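Local coordinates for protein maleylacetate reductase (Agrobacterium tumefaciens, PDB 3HL0) that probably catalyses the NAD-linked reduction of maleylacetate to 3-oxoadipate, as a member of the iron-containing alcohol dehydrogenase family, at residues A[200-205]-A[279-284]. Numbering follows the deposited sequence. Where two conformers were deposited one is given.
Sequences AMIEAL and APLAAL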
ATOM      1  N   ALA A 200      25.063   9.445   0.495  1.00  9.95           N
ATOM      2  CA  ALA A 200      23.956  10.335   0.804  1.00  9.82           C
ATOM      3  C   ALA A 200      22.845   9.574   1.541  1.00 10.40           C
ATOM      4  O   ALA A 200      22.354  10.075   2.562  1.00 10.49           O
ATOM      5  CB  ALA A 200      23.432  11.009  -0.450  1.00 11.49           C
HETATM    6  N   MSE A 201      22.499   8.382   1.066  0.50  9.84           N
HETATM    7  CA  MSE A 201      21.387   7.654   1.694  0.50 10.53           C
HETATM    8  C   MSE A 201      21.802   7.174   3.098  0.50 10.40           C
HETATM    9  O   MSE A 201      20.989   7.211   4.021  0.50 10.13           O
HETATM   10  CB  MSE A 201      20.928   6.482   0.835  0.50 10.07           C
HETATM   11  CG  MSE A 201      20.655   6.798  -0.646  0.50 11.66           C
HETATM   12 SE   MSE A 201      19.320   8.199  -0.938  0.35 10.23          SE
HETATM   13  CE  MSE A 201      18.201   7.680   0.585  0.50  2.00           C
ATOM     14  N   ILE A 202      23.059   6.736   3.253  1.00 10.82           N
ATOM     15  CA  ILE A 202      23.546   6.196   4.555  1.00 11.19           C
ATOM     16  C   ILE A 202      23.582   7.328   5.586  1.00 13.04           C
ATOM     17  O   ILE A 202      23.218   7.119   6.753  1.00 13.44           O
ATOM     18  CB  ILE A 202      24.878   5.453   4.376  1.00 12.50           C
ATOM     19  CG1 ILE A 202      24.601   4.150   3.642  1.00 12.28           C
ATOM     20  CG2 ILE A 202      25.561   5.125   5.691  1.00 12.50           C
ATOM     21  CD1 ILE A 202      25.921   3.453   3.129  1.00 12.64           C
ATOM     22  N   GLU A 203      23.944   8.519   5.145  1.00 12.95           N
ATOM     23  CA  GLU A 203      23.918   9.682   6.012  1.00 14.47           C
ATOM     24  C   GLU A 203      22.504  10.120   6.390  1.00 14.52           C
ATOM     25  O   GLU A 203      22.225  10.388   7.593  1.00 15.70           O
ATOM     26  CB  GLU A 203      24.664  10.842   5.338  1.00 16.18           C
ATOM     27  CG  GLU A 203      24.729  12.067   6.224  1.00 22.80           C
ATOM     28  CD  GLU A 203      25.619  13.140   5.639  1.00 29.77           C
ATOM     29  OE1 GLU A 203      25.079  14.093   5.050  1.00 32.93           O
ATOM     30  OE2 GLU A 203      26.864  13.018   5.764  1.00 36.56           O
ATOM     31  N   ALA A 204      21.632  10.213   5.388  1.00 12.57           N
ATOM     32  CA  ALA A 204      20.330  10.861   5.515  1.00 12.12           C
ATOM     33  C   ALA A 204      19.276   9.980   6.150  1.00 12.86           C
ATOM     34  O   ALA A 204      18.489  10.487   6.948  1.00 13.15           O
ATOM     35  CB  ALA A 204      19.808  11.385   4.176  1.00 12.99           C
ATOM     36  N   LEU A 205      19.189   8.698   5.772  1.00 11.24           N
ATOM     37  CA  LEU A 205      18.024   7.908   6.226  1.00 10.26           C
ATOM     38  C   LEU A 205      17.901   7.789   7.760  1.00 10.78           C
ATOM     39  O   LEU A 205      16.786   7.916   8.226  1.00 11.03           O
ATOM     40  CB  LEU A 205      18.022   6.510   5.563  1.00 10.47           C
ATOM     41  CG  LEU A 205      17.753   6.615   4.052  1.00  8.92           C
ATOM     42  CD1 LEU A 205      18.026   5.243   3.375  1.00 11.55           C
ATOM     43  CD2 LEU A 205      16.318   7.100   3.706  1.00 12.19           C
ATOM     44  N   ALA A 279      33.994  -2.905  -2.439  1.00 11.89           N
ATOM     45  CA  ALA A 279      34.741  -2.311  -1.331  1.00 12.38           C
ATOM     46  C   ALA A 279      34.291  -0.890  -0.923  1.00 12.84           C
ATOM     47  O   ALA A 279      34.229  -0.612   0.273  1.00 14.18           O
ATOM     48  CB  ALA A 279      36.272  -2.367  -1.595  1.00 14.15           C
ATOM     49  N   PRO A 280      33.928  -0.015  -1.888  1.00 12.17           N
ATOM     50  CA  PRO A 280      33.479   1.318  -1.466  1.00 12.78           C
ATOM     51  C   PRO A 280      32.207   1.271  -0.646  1.00 12.53           C
ATOM     52  O   PRO A 280      31.992   2.096   0.264  1.00 13.03           O
ATOM     53  CB  PRO A 280      33.235   2.078  -2.797  1.00 13.84           C
ATOM     54  CG  PRO A 280      34.020   1.323  -3.813  1.00 15.22           C
ATOM     55  CD  PRO A 280      34.073  -0.124  -3.359  1.00 12.14           C
ATOM     56  N   LEU A 281      31.374   0.279  -0.940  1.00 11.36           N
ATOM     57  CA  LEU A 281      30.162   0.093  -0.159  1.00 10.75           C
ATOM     58  C   LEU A 281      30.481  -0.483   1.219  1.00 11.51           C
ATOM     59  O   LEU A 281      29.948  -0.005   2.219  1.00 11.67           O
ATOM     60  CB  LEU A 281      29.168  -0.811  -0.881  1.00 11.37           C
ATOM     61  CG  LEU A 281      27.888  -1.154  -0.077  1.00 11.99           C
ATOM     62  CD1 LEU A 281      27.108   0.043   0.474  1.00 13.99           C
ATOM     63  CD2 LEU A 281      26.965  -1.937  -1.026  1.00 15.17           C
ATOM     64  N   ALA A 282      31.351  -1.489   1.253  1.00 12.06           N
ATOM     65  CA  ALA A 282      31.804  -2.048   2.521  1.00 12.90           C
ATOM     66  C   ALA A 282      32.365  -0.921   3.437  1.00 13.12           C
ATOM     67  O   ALA A 282      32.074  -0.912   4.622  1.00 14.30           O
ATOM     68  CB  ALA A 282      32.867  -3.121   2.261  1.00 12.98           C
ATOM     69  N   ALA A 283      33.147  -0.006   2.869  1.00 13.49           N
ATOM     70  CA  ALA A 283      33.728   1.104   3.641  1.00 14.44           C
ATOM     71  C   ALA A 283      32.647   1.983   4.212  1.00 15.22           C
ATOM     72  O   ALA A 283      32.717   2.408   5.369  1.00 17.84           O
ATOM     73  CB  ALA A 283      34.715   1.914   2.768  1.00 14.25           C
ATOM     74  N   LEU A 284      31.590   2.224   3.428  1.00 15.22           N
ATOM     75  CA  LEU A 284      30.523   3.099   3.899  1.00 15.23           C
ATOM     76  C   LEU A 284      29.643   2.481   4.976  1.00 16.04           C
ATOM     77  O   LEU A 284      29.042   3.202   5.777  1.00 17.80           O
ATOM     78  CB  LEU A 284      29.641   3.546   2.719  1.00 14.70           C
ATOM     79  CG  LEU A 284      30.259   4.483   1.699  1.00 14.35           C
ATOM     80  CD1 LEU A 284      29.347   4.623   0.503  1.00 17.43           C
ATOM     81  CD2 LEU A 284      30.514   5.843   2.388  1.00 18.56           C
TER
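I202 carries the 200-205 side of this contact and meets L284 and, more loosely, L281 of 279-284. The CB of I202 is directed at 279-284. Its CG1 stands anti to the carbonyl carbon (chi1 -71°), and the extended chi2 of 168° carries CD1 to L284. I202 CD1 rests 3.7 Å from L284 CB, so the methyl meets the root of the leucine rather than its branched end. I202 CG2, the shorter branch, lies 4.0 Å from the backbone O of L284. L281 CD1 reaches I202 CD1 at a looser 4.5 Å. No hydrogen bond joins the segments; the contact is apolar, small and partly buried. The CA atoms of I202 and L284 are 7.7 Å apart. Further along, A204 and L205 pack on other helices, A204 on 215-234 and L205 on 163-180 and 289-300. The contact thus joins the long helix 188-210 to the short helix 279-285 in the all-helical part of the chain, and L281 and L284 add to this join by packing on L198 of helix 188-210. I202 also touches M174 of helix 163-180 and F296 of helix 289-300, while L281 packs on A178 and L293 of those same two helices.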